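Local coordinates for O-ureido-L-serine synthase (Streptomyces lavendulae, PDB 3X44), which makes O-ureido-L-serine from O-acetyl-L-serine and hydroxyurea in D-cycloserine biosynthesis, using pyridoxal 5'-phosphate, and also forms L-cysteine from sulfide, at residues 197-202 and 236-241; 27-32 and 284-289. The protein carries 1 engineered substitution. All blocks are in the same frame, centred on the assembly; numbering follows the deposited sequence.

Interaction 1 (197-202 and 236-241)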
# COMPACT_ATOMS: atom_id res chain seq x y z
N ARG A 197 11.52 7.61 -24.22
CA ARG A 197 11.15 8.71 -25.10
C ARG A 197 10.00 9.49 -24.48
O ARG A 197 8.94 8.93 -24.21
CB ARG A 197 10.74 8.19 -26.49
CG ARG A 197 11.92 7.81 -27.38
CD ARG A 197 11.56 7.86 -28.86
NE ARG A 197 11.66 9.21 -29.41
CZ ARG A 197 12.79 9.76 -29.86
NH1 ARG A 197 13.92 9.07 -29.83
NH2 ARG A 197 12.78 10.99 -30.34
N VAL A 198 10.23 10.78 -24.26
CA VAL A 198 9.21 11.64 -23.68
C VAL A 198 8.40 12.28 -24.81
O VAL A 198 8.90 13.12 -25.55
CB VAL A 198 9.85 12.75 -22.80
CG1 VAL A 198 8.78 13.75 -22.37
CG2 VAL A 198 10.51 12.12 -21.57
N VAL A 199 7.15 11.85 -24.92
CA VAL A 199 6.25 12.32 -25.96
C VAL A 199 5.21 13.31 -25.43
O VAL A 199 4.37 12.96 -24.61
CB VAL A 199 5.50 11.13 -26.60
CG1 VAL A 199 4.59 11.60 -27.72
CG2 VAL A 199 6.51 10.11 -27.13
N ALA A 200 5.27 14.55 -25.93
CA ALA A 200 4.32 15.58 -25.51
C ALA A 200 3.43 15.95 -26.69
O ALA A 200 3.92 16.35 -27.74
CB ALA A 200 5.06 16.82 -25.00
N LEU A 201 2.13 15.82 -26.52
CA LEU A 201 1.21 16.15 -27.59
C LEU A 201 0.48 17.45 -27.33
O LEU A 201 0.38 17.91 -26.19
CB LEU A 201 0.20 15.01 -27.79
CG LEU A 201 -0.67 14.66 -26.58
CD1 LEU A 201 -1.98 15.43 -26.65
CD2 LEU A 201 -0.93 13.16 -26.56
N GLU A 202 -0.02 18.05 -28.40
CA GLU A 202 -0.79 19.28 -28.32
C GLU A 202 -2.02 19.03 -29.19
O GLU A 202 -2.01 18.15 -30.05
CB GLU A 202 -0.01 20.46 -28.90
CG GLU A 202 1.45 20.51 -28.55
CD GLU A 202 2.10 21.80 -29.05
OE1 GLU A 202 1.87 22.86 -28.43
OE2 GLU A 202 2.83 21.75 -30.07
N ILE A 236 11.56 17.18 -23.72
CA ILE A 236 10.79 16.61 -24.81
C ILE A 236 11.61 16.00 -25.94
O ILE A 236 12.50 16.64 -26.50
CB ILE A 236 9.84 17.66 -25.42
CG1 ILE A 236 8.97 18.28 -24.32
CG2 ILE A 236 8.99 17.03 -26.52
CD1 ILE A 236 8.14 19.44 -24.79
N ASP A 237 11.30 14.75 -26.29
CA ASP A 237 11.97 14.05 -27.38
C ASP A 237 11.05 14.06 -28.60
O ASP A 237 11.50 14.19 -29.73
CB ASP A 237 12.27 12.60 -27.01
CG ASP A 237 13.17 12.49 -25.80
OD1 ASP A 237 12.74 11.87 -24.80
OD2 ASP A 237 14.29 13.04 -25.84
N ASP A 238 9.75 13.93 -28.34
CA ASP A 238 8.77 13.92 -29.42
C ASP A 238 7.63 14.89 -29.14
O ASP A 238 6.88 14.73 -28.17
CB ASP A 238 8.18 12.52 -29.60
CG ASP A 238 9.22 11.51 -30.03
OD1 ASP A 238 9.89 11.76 -31.05
OD2 ASP A 238 9.37 10.48 -29.35
N LEU A 239 7.50 15.90 -30.00
CA LEU A 239 6.43 16.90 -29.90
C LEU A 239 5.46 16.60 -31.05
O LEU A 239 5.77 16.84 -32.22
CB LEU A 239 7.02 18.31 -30.04
CG LEU A 239 6.04 19.49 -29.93
CD1 LEU A 239 5.26 19.41 -28.63
CD2 LEU A 239 6.82 20.81 -30.01
N VAL A 240 4.29 16.07 -30.70
CA VAL A 240 3.27 15.70 -31.69
C VAL A 240 1.93 16.38 -31.48
O VAL A 240 1.75 17.15 -30.53
CB VAL A 240 3.04 14.18 -31.65
CG1 VAL A 240 4.33 13.44 -31.96
CG2 VAL A 240 2.52 13.78 -30.27
N THR A 241 0.98 16.09 -32.37
CA THR A 241 -0.36 16.64 -32.27
C THR A 241 -1.38 15.51 -32.22
O THR A 241 -1.08 14.37 -32.56
CB THR A 241 -0.73 17.52 -33.49
OG1 THR A 241 -0.50 16.78 -34.69
CG2 THR A 241 0.09 18.80 -33.49
O HOH W 1 2.66 19.67 -31.43
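Val240 and Leu201 pair where strand 197-202 runs parallel to the outermost strand 238-241, which Ile236 and Asp237 lead into. Side chains interlock on both faces. On the face of Val199 and Leu201, Val240 CG2 is the bump. Val240 CG2 fills the notch between Leu201 CB, 3.6 Å from it, and Val199 CG1. With CG1 anti to the carbonyl carbon (chi1 -60°), CG2 is left standing between N and C and leans over the neighbouring strand. On the face of Ala200 and Glu202, the small methyl of Ala200 makes the hollow. Ile236 CD1 comes down against Ala200 CB at 4.0 Å. From the same segment, further along, Leu239 CD1 touches Ala200 O at 3.5 Å and lies alongside Glu202 OE2. A water donates to both Glu202 OE2 and Val240 O.

The strands are also pinned at their start. Arg197 bends at chi3 and presents its guanidinium side-on to Asp238. In this salt bridge Arg197 NE meets Asp238 OD2 at 2.6 Å, almost straight and in the guanidinium plane. Arg197 NH2 reaches Asp238 OD1 at 3.1 Å from above the carboxylate, the two planes being 36° apart. Asp237 CB covers one guanidinium face. Asp237 OD1 uses its anti lone pair for Val198 N, at 2.8 Å, while Val198 O accepts from both Asp237 N and Asp238 N.

The pair forms one edge of the mixed sheet, within a beta-alpha-beta unit of the type II pyridoxal-phosphate enzyme fold. Backbone bonds join 197-202 to strand 171-174 on its inner side. Glu202 OE1 and OE2 accept from Leu209 N and Ala210 N of the short helix 208-211. Helix 264-278 packs on Val199 and Leu201, and helix 180-192 packs on Val198, Ala200 and Ile236.

Interaction 2 (27-32 and 284-289)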
# COMPACT_ATOMS: atom_id res chain seq x y z
N THR A 27 2.66 -5.07 -28.53
CA THR A 27 3.05 -4.06 -27.56
C THR A 27 2.25 -4.11 -26.26
O THR A 27 1.32 -4.91 -26.11
CB THR A 27 2.90 -2.65 -28.14
OG1 THR A 27 1.51 -2.31 -28.21
CG2 THR A 27 3.51 -2.58 -29.53
N SER A 28 2.63 -3.25 -25.33
CA SER A 28 1.96 -3.14 -24.03
C SER A 28 1.75 -1.67 -23.75
O SER A 28 2.69 -0.87 -23.83
CB SER A 28 2.82 -3.75 -22.92
OG SER A 28 2.86 -5.17 -23.00
N VAL A 29 0.52 -1.29 -23.43
CA VAL A 29 0.21 0.09 -23.13
C VAL A 29 -0.33 0.16 -21.71
O VAL A 29 -1.30 -0.52 -21.39
CB VAL A 29 -0.83 0.68 -24.10
CG1 VAL A 29 -1.14 2.13 -23.73
CG2 VAL A 29 -0.31 0.60 -25.53
N TYR A 30 0.31 0.96 -20.88
CA TYR A 30 -0.11 1.13 -19.50
C TYR A 30 -0.64 2.55 -19.35
O TYR A 30 -0.27 3.43 -20.12
CB TYR A 30 1.07 0.90 -18.56
CG TYR A 30 1.50 -0.55 -18.44
CD1 TYR A 30 2.47 -1.08 -19.28
CD2 TYR A 30 0.96 -1.37 -17.45
CE1 TYR A 30 2.90 -2.40 -19.14
CE2 TYR A 30 1.39 -2.70 -17.30
CZ TYR A 30 2.35 -3.20 -18.15
OH TYR A 30 2.79 -4.50 -18.00
N VAL A 31 -1.51 2.77 -18.37
CA VAL A 31 -2.08 4.09 -18.14
C VAL A 31 -2.09 4.47 -16.66
O VAL A 31 -2.39 3.64 -15.80
CB VAL A 31 -3.54 4.17 -18.70
CG1 VAL A 31 -3.51 4.08 -20.22
CG2 VAL A 31 -4.40 3.04 -18.14
N LYS A 32 -1.74 5.73 -16.37
CA LYS A 32 -1.75 6.24 -14.99
C LYS A 32 -3.12 6.88 -14.79
O LYS A 32 -3.48 7.85 -15.46
CB LYS A 32 -0.65 7.29 -14.78
CG LYS A 32 -0.29 7.54 -13.31
CD LYS A 32 1.21 7.82 -13.11
CE LYS A 32 1.55 8.13 -11.64
NZ LYS A 32 1.15 7.04 -10.68
N THR A 284 7.66 -3.31 -27.36
CA THR A 284 7.59 -1.90 -26.97
C THR A 284 6.56 -1.66 -25.88
O THR A 284 5.40 -2.06 -26.01
CB THR A 284 7.25 -1.02 -28.20
OG1 THR A 284 8.33 -1.08 -29.14
CG2 THR A 284 7.02 0.43 -27.78
N VAL A 285 6.98 -1.00 -24.80
CA VAL A 285 6.10 -0.68 -23.68
C VAL A 285 5.89 0.84 -23.58
O VAL A 285 6.86 1.61 -23.58
CB VAL A 285 6.67 -1.19 -22.34
CG1 VAL A 285 5.70 -0.87 -21.22
CG2 VAL A 285 6.93 -2.69 -22.41
N LEU A 286 4.63 1.25 -23.49
CA LEU A 286 4.30 2.67 -23.40
C LEU A 286 3.42 2.99 -22.20
O LEU A 286 2.60 2.17 -21.80
CB LEU A 286 3.58 3.11 -24.67
CG LEU A 286 4.27 2.81 -26.00
CD1 LEU A 286 3.78 1.47 -26.56
CD2 LEU A 286 3.99 3.94 -26.97
N LEU A 287 3.61 4.19 -21.65
CA LEU A 287 2.82 4.66 -20.51
C LEU A 287 2.13 5.97 -20.87
O LEU A 287 2.79 6.92 -21.32
CB LEU A 287 3.72 4.89 -19.30
CG LEU A 287 3.03 5.51 -18.09
CD1 LEU A 287 2.03 4.50 -17.51
CD2 LEU A 287 4.06 5.92 -17.04
N ALA A 288 0.82 6.02 -20.67
CA ALA A 288 0.02 7.20 -20.96
C ALA A 288 -0.68 7.75 -19.72
O ALA A 288 -1.22 6.99 -18.91
CB ALA A 288 -1.03 6.88 -22.03
N MET A 289 -0.66 9.07 -19.57
CA MET A 289 -1.30 9.73 -18.44
C MET A 289 -2.79 9.95 -18.70
O MET A 289 -3.18 10.38 -19.78
CB MET A 289 -0.66 11.09 -18.18
CG MET A 289 0.80 11.05 -17.79
SD MET A 289 1.02 10.36 -16.14
CE MET A 289 0.17 11.58 -15.13
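Tyr30 packs on Val285 and Leu287 where segments 27-32 and 284-289 run parallel in the mixed sheet of the type II pyridoxal-phosphate enzyme fold. Five backbone hydrogen bonds join them, alternating in direction from Ser28 N to Lys32 N. The shortest is Tyr30 N to Leu286 O, 2.7 Å and nearly straight.

Tyr30 can be followed outward. Tyr30 CB lies 3.8 Å from Leu286 O and 3.9 Å from Leu287 CD1. CG is anti to the carbonyl carbon (chi1 -73°), which turns one ring edge toward Val285. CD1 and CE1 then both rest on one methyl: Val285 CG1 is 3.8 Å from Tyr30 CD1 and meets the ring at its edge. Beyond the two segments the ring packs edge-to-face with Phe164, and Leu3 of a second subunit also touches Tyr30.

On the face of Val29, Val31, Leu286 and Ala288, all buried, Val31 CG1 sits 4.2 Å from Ala288 CB. Helix 264-278 covers these two residues through Val270 and Thr269. Leu286 CD1 leans on Ser28 O at 3.8 Å.

At the C-terminal end the side chain of Met289 is about 4 Å from that of Thr181, a cofactor-binding residue. Lys32 NZ, the ammonium group, forms a salt bridge with Glu159 OE1. Nearer the backbone, Met289 SD lies beside the lysine chain, 3.8 Å from Lys32 CB.

From the N terminus, the chain lays down strand 16-18 and then 27-32, passes the engineered Ala43 and builds the four-stranded parallel sheet. It returns to the mixed sheet at strand 171-174, and the 197-202 segment follows. After 33 more residues 236-241 pairs with it, and interaction 1 closes a short loop. Helices 244-257 and 264-278 come next. Only then does 284-289 pair with 27-32, closing a loop of 251 residues. Interaction 1 is nested inside interaction 2. Both belong to the mixed sheet, with strand 171-174 between them, and their centres are 15 Å apart. Interaction 2 joins early and late chain; interaction 1 adds the far edge.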